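Local coordinates for protein eukaryotic peptide chain release factor GTP-binding subunit (Schizosaccharomyces pombe, PDB 1R5B) that is a translation release factor subunit of the elongation factor Tu type, with a P-loop GTP-binding domain followed by two beta-rich domains, at residues A[31-34]-A[35-38]; A[435-439]-A[440-444]; A[450-454]-A[455-459]. All blocks are in the same frame, centred on the assembly; numbering follows the deposited sequence.

Interaction 1: residues A[31-34]-A[35-38]; sequences DQEL and LKDM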
loop_
_atom_site.group_PDB
_atom_site.type_symbol
_atom_site.label_atom_id
_atom_site.label_comp_id
_atom_site.label_asym_id
_atom_site.label_seq_id
_atom_site.Cartn_x
_atom_site.Cartn_y
_atom_site.Cartn_z
ATOM N N ASP A 31 -9.282 0.517 18.326
ATOM C CA ASP A 31 -10.520 1.247 17.941
ATOM C C ASP A 31 -10.715 2.662 18.564
ATOM O O ASP A 31 -10.280 2.916 19.686
ATOM C CB ASP A 31 -11.787 0.393 18.171
ATOM C CG ASP A 31 -11.773 -0.354 19.483
ATOM O OD1 ASP A 31 -11.208 -1.463 19.520
ATOM O OD2 ASP A 31 -12.320 0.075 20.518
ATOM N N GLN A 32 -11.386 3.543 17.801
ATOM C CA GLN A 32 -11.647 4.986 18.093
ATOM C C GLN A 32 -10.754 5.887 17.210
ATOM O O GLN A 32 -9.537 5.812 17.325
ATOM C CB GLN A 32 -11.478 5.356 19.583
ATOM C CG GLN A 32 -12.393 6.492 20.103
ATOM C CD GLN A 32 -12.476 7.721 19.191
ATOM O OE1 GLN A 32 -11.524 8.498 19.094
ATOM N NE2 GLN A 32 -13.619 7.901 18.537
ATOM N N GLU A 33 -11.360 6.755 16.380
ATOM C CA GLU A 33 -10.649 7.519 15.314
ATOM C C GLU A 33 -9.644 8.632 15.735
ATOM O O GLU A 33 -9.424 9.606 15.003
ATOM C CB GLU A 33 -11.665 8.112 14.339
ATOM C CG GLU A 33 -12.472 7.078 13.570
ATOM C CD GLU A 33 -13.501 7.718 12.643
ATOM O OE1 GLU A 33 -14.418 8.418 13.144
ATOM O OE2 GLU A 33 -13.394 7.522 11.410
ATOM N N LEU A 34 -9.054 8.481 16.920
ATOM C CA LEU A 34 -7.750 9.067 17.237
ATOM C C LEU A 34 -6.627 8.320 16.499
ATOM O O LEU A 34 -5.490 8.791 16.453
ATOM C CB LEU A 34 -7.492 9.034 18.752
ATOM C CG LEU A 34 -7.499 7.671 19.472
ATOM C CD1 LEU A 34 -6.115 6.978 19.479
ATOM C CD2 LEU A 34 -8.036 7.829 20.897
ATOM N N LEU A 35 -6.964 7.147 15.950
ATOM C CA LEU A 35 -6.088 6.353 15.090
ATOM C C LEU A 35 -5.584 7.157 13.896
ATOM O O LEU A 35 -4.422 7.044 13.511
ATOM C CB LEU A 35 -6.838 5.124 14.561
ATOM C CG LEU A 35 -7.431 4.092 15.525
ATOM C CD1 LEU A 35 -8.015 2.926 14.725
ATOM C CD2 LEU A 35 -6.422 3.585 16.560
ATOM N N LYS A 36 -6.471 7.945 13.294
ATOM C CA LYS A 36 -6.081 8.892 12.253
ATOM C C LYS A 36 -5.314 10.014 12.939
ATOM O O LYS A 36 -5.577 10.301 14.105
ATOM C CB LYS A 36 -7.322 9.436 11.541
ATOM C CG LYS A 36 -8.151 8.361 10.829
ATOM C CD LYS A 36 -9.535 8.869 10.442
ATOM C CE LYS A 36 -9.494 9.703 9.165
ATOM N NZ LYS A 36 -10.760 10.462 8.961
ATOM N N ASP A 37 -4.360 10.634 12.243
ATOM C CA ASP A 37 -3.495 11.672 12.842
ATOM C C ASP A 37 -2.269 11.053 13.510
ATOM O O ASP A 37 -1.175 11.620 13.446
ATOM C CB ASP A 37 -4.258 12.555 13.850
ATOM C CG ASP A 37 -3.529 13.858 14.179
ATOM O OD1 ASP A 37 -4.042 14.608 15.034
ATOM O OD2 ASP A 37 -2.456 14.217 13.646
ATOM N N MET A 38 -2.449 9.907 14.170
ATOM C CA MET A 38 -1.314 9.055 14.554
ATOM C C MET A 38 -0.867 8.263 13.304
ATOM O O MET A 38 0.153 8.578 12.688
ATOM C CB MET A 38 -1.704 8.123 15.723
ATOM C CG MET A 38 -0.755 6.922 15.986
ATOM S SD MET A 38 0.704 7.319 16.978
ATOM C CE MET A 38 -0.023 7.690 18.539
#

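Interaction 2: residues A[435-439]-A[440-444]; sequences CMERF and EDYQY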
loop_
_atom_site.group_PDB
_atom_site.type_symbol
_atom_site.label_atom_id
_atom_site.label_comp_id
_atom_site.label_asym_id
_atom_site.label_seq_id
_atom_site.Cartn_x
_atom_site.Cartn_y
_atom_site.Cartn_z
ATOM N N CYS A 435 11.524 -7.574 15.303
ATOM C CA CYS A 435 11.588 -7.013 13.961
ATOM C C CYS A 435 10.676 -5.831 13.858
ATOM O O CYS A 435 9.568 -5.861 14.364
ATOM C CB CYS A 435 11.191 -8.050 12.919
ATOM S SG CYS A 435 12.229 -9.523 12.989
ATOM N N MET A 436 11.146 -4.785 13.198
ATOM C CA MET A 436 10.375 -3.560 13.040
ATOM C C MET A 436 11.026 -2.679 11.981
ATOM O O MET A 436 12.208 -2.821 11.679
ATOM C CB MET A 436 10.258 -2.797 14.378
ATOM C CG MET A 436 11.583 -2.250 14.925
ATOM S SD MET A 436 11.495 -1.268 16.472
ATOM C CE MET A 436 10.873 -2.448 17.511
ATOM N N GLU A 437 10.225 -1.805 11.399
ATOM C CA GLU A 437 10.699 -0.709 10.578
ATOM C C GLU A 437 9.943 0.559 10.989
ATOM O O GLU A 437 8.889 0.487 11.627
ATOM C CB GLU A 437 10.411 -0.980 9.098
ATOM C CG GLU A 437 11.010 -2.259 8.545
ATOM C CD GLU A 437 12.468 -2.156 8.172
ATOM O OE1 GLU A 437 12.942 -1.079 7.765
ATOM O OE2 GLU A 437 13.146 -3.191 8.269
ATOM N N ARG A 438 10.471 1.709 10.589
ATOM C CA ARG A 438 9.737 2.966 10.699
ATOM C C ARG A 438 8.343 2.817 10.081
ATOM O O ARG A 438 8.213 2.216 9.015
ATOM C CB ARG A 438 10.494 4.077 9.973
ATOM C CG ARG A 438 11.886 4.365 10.542
ATOM C CD ARG A 438 12.420 5.734 10.179
ATOM N NE ARG A 438 12.603 5.884 8.739
ATOM C CZ ARG A 438 12.635 7.043 8.092
ATOM N NH1 ARG A 438 12.520 8.195 8.744
ATOM N NH2 ARG A 438 12.794 7.054 6.774
ATOM N N PHE A 439 7.312 3.345 10.743
ATOM C CA PHE A 439 5.951 3.373 10.195
ATOM C C PHE A 439 5.953 4.001 8.802
ATOM O O PHE A 439 5.236 3.560 7.904
ATOM C CB PHE A 439 5.032 4.175 11.127
ATOM C CG PHE A 439 3.590 4.243 10.671
ATOM C CD1 PHE A 439 2.721 3.175 10.900
ATOM C CD2 PHE A 439 3.107 5.367 10.013
ATOM C CE1 PHE A 439 1.396 3.225 10.475
ATOM C CE2 PHE A 439 1.770 5.428 9.588
ATOM C CZ PHE A 439 0.915 4.355 9.822
ATOM N N GLU A 440 6.765 5.050 8.668
ATOM C CA GLU A 440 6.987 5.807 7.440
ATOM C C GLU A 440 7.440 4.919 6.270
ATOM O O GLU A 440 7.120 5.197 5.108
ATOM C CB GLU A 440 8.061 6.873 7.735
ATOM C CG GLU A 440 8.544 7.696 6.544
ATOM C CD GLU A 440 9.509 8.822 6.926
ATOM O OE1 GLU A 440 9.943 8.906 8.105
ATOM O OE2 GLU A 440 9.839 9.636 6.028
ATOM N N ASP A 441 8.197 3.869 6.576
ATOM C CA ASP A 441 8.761 2.988 5.546
ATOM C C ASP A 441 7.844 1.797 5.212
ATOM O O ASP A 441 7.558 1.535 4.040
ATOM C CB ASP A 441 10.152 2.494 5.973
ATOM C CG ASP A 441 11.186 3.614 6.026
ATOM O OD1 ASP A 441 10.906 4.711 5.500
ATOM O OD2 ASP A 441 12.310 3.500 6.575
ATOM N N TYR A 442 7.404 1.094 6.251
ATOM C CA TYR A 442 6.489 -0.032 6.145
ATOM C C TYR A 442 5.500 0.040 7.320
ATOM O O TYR A 442 5.802 -0.376 8.443
ATOM C CB TYR A 442 7.262 -1.360 6.157
ATOM C CG TYR A 442 8.412 -1.439 5.174
ATOM C CD1 TYR A 442 9.692 -1.069 5.544
ATOM C CD2 TYR A 442 8.217 -1.893 3.881
ATOM C CE1 TYR A 442 10.749 -1.130 4.648
ATOM C CE2 TYR A 442 9.259 -1.948 2.978
ATOM C CZ TYR A 442 10.518 -1.571 3.366
ATOM O OH TYR A 442 11.543 -1.619 2.462
ATOM N N GLN A 443 4.317 0.571 7.049
ATOM C CA GLN A 443 3.317 0.864 8.077
ATOM C C GLN A 443 3.083 -0.251 9.100
ATOM O O GLN A 443 3.269 -0.018 10.291
ATOM C CB GLN A 443 1.994 1.274 7.422
ATOM C CG GLN A 443 2.058 2.646 6.764
ATOM C CD GLN A 443 0.684 3.208 6.441
ATOM O OE1 GLN A 443 -0.247 2.443 6.179
ATOM N NE2 GLN A 443 0.552 4.544 6.445
ATOM N N TYR A 444 2.698 -1.446 8.656
ATOM C CA TYR A 444 2.380 -2.539 9.578
ATOM C C TYR A 444 3.601 -3.063 10.324
ATOM O O TYR A 444 3.444 -3.775 11.307
ATOM C CB TYR A 444 1.648 -3.688 8.873
ATOM C CG TYR A 444 0.229 -3.312 8.453
ATOM C CD1 TYR A 444 -0.010 -2.609 7.258
ATOM C CD2 TYR A 444 -0.878 -3.639 9.248
ATOM C CE1 TYR A 444 -1.304 -2.249 6.869
ATOM C CE2 TYR A 444 -2.190 -3.270 8.860
ATOM C CZ TYR A 444 -2.388 -2.579 7.677
ATOM O OH TYR A 444 -3.674 -2.224 7.296
HETATM O O HOH W 1 3.112 5.455 6.017
#

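Interaction 3: residues A[450-454]-A[455-459]; sequences LRDQG and TTVAV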
loop_
_atom_site.group_PDB
_atom_site.type_symbol
_atom_site.label_atom_id
_atom_site.label_comp_id
_atom_site.label_asym_id
_atom_site.label_seq_id
_atom_site.Cartn_x
_atom_site.Cartn_y
_atom_site.Cartn_z
ATOM N N LEU A 450 -0.264 -1.375 22.993
ATOM C CA LEU A 450 0.207 -1.833 24.311
ATOM C C LEU A 450 -0.934 -2.436 25.137
ATOM O O LEU A 450 -2.059 -1.946 25.099
ATOM C CB LEU A 450 0.868 -0.675 25.067
ATOM C CG LEU A 450 2.316 -0.360 24.656
ATOM C CD1 LEU A 450 2.563 -0.496 23.162
ATOM C CD2 LEU A 450 2.705 1.028 25.104
ATOM N N ARG A 451 -0.632 -3.508 25.869
ATOM C CA ARG A 451 -1.619 -4.240 26.665
ATOM C C ARG A 451 -1.116 -4.424 28.103
ATOM O O ARG A 451 -0.009 -4.924 28.317
ATOM C CB ARG A 451 -1.899 -5.608 26.029
ATOM C CG ARG A 451 -2.990 -5.591 24.964
ATOM C CD ARG A 451 -4.064 -6.664 25.131
ATOM N NE ARG A 451 -5.401 -6.175 24.775
ATOM C CZ ARG A 451 -6.478 -6.947 24.619
ATOM N NH1 ARG A 451 -6.405 -8.267 24.781
ATOM N NH2 ARG A 451 -7.641 -6.394 24.292
ATOM N N ASP A 452 -1.934 -4.037 29.082
ATOM C CA ASP A 452 -1.514 -4.052 30.486
ATOM C C ASP A 452 -2.136 -5.220 31.251
ATOM O O ASP A 452 -2.857 -5.035 32.239
ATOM C CB ASP A 452 -1.833 -2.709 31.151
ATOM C CG ASP A 452 -0.742 -2.258 32.102
ATOM O OD1 ASP A 452 -1.002 -2.180 33.326
ATOM O OD2 ASP A 452 0.410 -1.958 31.708
ATOM N N GLN A 453 -1.827 -6.426 30.778
ATOM C CA GLN A 453 -2.311 -7.668 31.378
ATOM C C GLN A 453 -3.834 -7.632 31.485
ATOM O O GLN A 453 -4.410 -7.843 32.556
ATOM C CB GLN A 453 -1.648 -7.921 32.744
ATOM C CG GLN A 453 -0.099 -7.890 32.745
ATOM C CD GLN A 453 0.545 -8.220 31.384
ATOM O OE1 GLN A 453 0.385 -9.324 30.865
ATOM N NE2 GLN A 453 1.277 -7.261 30.824
ATOM N N GLY A 454 -4.468 -7.353 30.351
ATOM C CA GLY A 454 -5.912 -7.245 30.277
ATOM C C GLY A 454 -6.399 -6.666 28.958
ATOM O O GLY A 454 -6.454 -7.367 27.942
ATOM N N THR A 455 -6.709 -5.371 28.975
ATOM C CA THR A 455 -7.563 -4.753 27.957
ATOM C C THR A 455 -7.038 -3.392 27.461
ATOM O O THR A 455 -7.615 -2.351 27.780
ATOM C CB THR A 455 -9.030 -4.630 28.525
ATOM O OG1 THR A 455 -9.699 -3.483 27.983
ATOM C CG2 THR A 455 -9.041 -4.378 30.042
ATOM N N THR A 456 -5.944 -3.415 26.698
ATOM C CA THR A 456 -5.373 -2.218 26.050
ATOM C C THR A 456 -4.782 -1.185 27.029
ATOM O O THR A 456 -4.935 -1.316 28.237
ATOM C CB THR A 456 -6.413 -1.570 25.064
ATOM O OG1 THR A 456 -5.735 -1.041 23.917
ATOM C CG2 THR A 456 -7.140 -0.335 25.661
ATOM N N VAL A 457 -4.077 -0.191 26.488
ATOM C CA VAL A 457 -3.562 0.947 27.266
ATOM C C VAL A 457 -2.912 2.049 26.429
ATOM O O VAL A 457 -2.926 3.201 26.825
ATOM C CB VAL A 457 -2.533 0.548 28.372
ATOM C CG1 VAL A 457 -3.230 0.352 29.746
ATOM C CG2 VAL A 457 -1.697 -0.656 27.970
ATOM N N ALA A 458 -2.305 1.708 25.301
ATOM C CA ALA A 458 -1.784 2.741 24.404
ATOM C C ALA A 458 -1.747 2.308 22.937
ATOM O O ALA A 458 -2.111 1.181 22.600
ATOM C CB ALA A 458 -0.401 3.199 24.871
ATOM N N VAL A 459 -1.331 3.232 22.073
ATOM C CA VAL A 459 -1.086 2.947 20.658
ATOM C C VAL A 459 0.023 3.857 20.161
ATOM O O VAL A 459 0.145 4.999 20.602
ATOM C CB VAL A 459 -2.346 3.150 19.764
ATOM C CG1 VAL A 459 -3.279 1.942 19.840
ATOM C CG2 VAL A 459 -3.089 4.435 20.117
#

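Interaction 1: residues A[31-34]-A[35-38]
The flat peptide group of Gln32 is met at its oxygen edge by Leu35: the N-H of Leu35 points at Gln32 O over 3.2 Å with an N-H...O angle of 158°. The donor lies in the carbonyl plane, on a lone pair, at a C=O...N angle of 137°. Beside this bond the Leu35 side chain closes in, its CG standing 3.3 Å from the same Gln32 O. Chi1 of -59° sets that CG next to the backbone N, opposite the carbonyl carbon, which places it against the oxygen that accepts the bond. With Gln32 and Leu35 joined across two intervening residues and their CA atoms 6.5 Å apart, residues 32-35 make a beta turn that leads directly into the short, weakly bonded helix 35-38. Leu34 N makes weak bonds to Gln32 OE1 (3.3 Å) and to Gln32 O, so the glutamine side chain turns back toward its own backbone. The leucine methyls meet loosely, Leu34 CD1 to Leu35 CD2 at 4.5 Å. Glu33 and Lys36 are both exposed, but with Glu33 OE2 and Lys36 NZ 4.6 Å apart they form no salt bridge. Met38, buried, places CB 3.9 Å from Leu34 O, and its own carbonyl oxygen accepts a hydrogen bond from Lys461 of strand 457-466.

Interaction 2: residues A[435-439]-A[440-444]
Arg438 O is gripped by two backbone donors from the residues that follow. Tyr442 N lies 3.1 Å from Arg438 O, nearly along the C=O axis (168°). Asp441 N approaches Arg438 O to 2.9 Å from above the carbonyl plane, at a C=O...N angle of 116°. Bonds from positions three and four residues on wind the chain into a single helix-like turn. The same residue's guanidinium joins a salt-bridge network at the surface. Arg438 NE donates to Asp441 OD2 (3.2 Å), which sits at the guanidinium edge, close to its plane, while the nitrogen meets that oxygen from above the carboxylate plane. A weak bond from Arg438 NH2 to Asp441 OD1 backs this up. Glu440 OE1 instead lies over a face, 2.7 Å from Arg438 NH1, so this second bridge is charge attraction with no N-H aimed at the oxygen. Across the same turn, Gln443 CG rests over the face of the Phe439 ring in a CH-pi contact, 3.9 Å from its centroid; the ring gets there because Phe439 CG is anti to its own backbone N (chi1 -179°). A water bridges Gln443 NE2 (2.8 Å) and, weakly, Phe439 O; Gln443 NE2 also bonds weakly to Gly40 O. Glu437 CG packs obliquely on Tyr442 CD1 at 3.5 Å, while Glu437 OE2 takes a hydrogen bond from His360 N. Within the C-terminal beta domain, of the eEF1A type, the turn connects strand 433-435 to helix 443-446, and strand 457-466 runs beside it: Phe439 has a backbone bond to Val462, and Met436 packs on Ile465.

Interaction 3: residues A[450-454]-A[455-459]
Leu450 and Ala458 meet on one side of the sheet, Leu450 CD2 lying 3.8 Å from Ala458 CB. Leu450 also touches Val457, whose CG2 is 3.9 Å from Leu450 CB and 3.2 Å from Leu450 O, so one methyl of the valine presses on both side chain and backbone of the leucine. Its other methyl, Val457 CG1, comes to 3.6 Å from Asp452 CB, which CG2 touches as well, so Asp452 CB packs against both branches of the valine. Leu450 N donates to Ala458 O at 3.2 Å, an almost straight bond (167° at the hydrogen). It marks Leu450 and Ala458 as an antiparallel hydrogen-bonded pair. Thr456 CA adds a CA-H...O contact to Leu450 O. Over the loop, the bent side chain of Arg451 lays a face of its guanidinium on Thr455 CA, 4.0 Å from Arg451 NH2. Gly454 O lies over the same face of the Arg451 guanidinium, 3.2 Å above its plane. The charge itself is answered outside the hairpin, where Arg451 NH1 forms a salt bridge with Glu29.

In the next shell, Leu450 and Ala458 both pack on Ile369 of strand 364-371, and Leu450 on Met386 as well. Backbone bonds pair Arg451 with Val385 and Val457 with Leu372, on the two flanks of the hairpin. Strands 447-451 and 457-466 therefore form a beta hairpin between strands 385-387 and 364-371 of a six-stranded antiparallel sheet, consistent with the beta barrel that ends proteins of the eEF1A and EF-Tu type.

Interaction 1 comes first along the chain, in the segment leading to strand 42-50 of the P-loop domain; interactions 2 and 3 follow much later, both in the C-terminal beta domain. Helix 443-446, entered by interaction 2, runs directly into strand 447-451 of the hairpin in interaction 3, yet their centres are about 21 Å apart. The centre of interaction 1 lies about 17 Å from that of interaction 2, with nearest atoms about 5 Å apart, and about 16 Å from that of interaction 3, which it touches: Met38 CE is 3.4 Å from Val459 O. The N-terminal segment thus packs on the C-terminal beta domain, and strand 42-50 follows it in the chain.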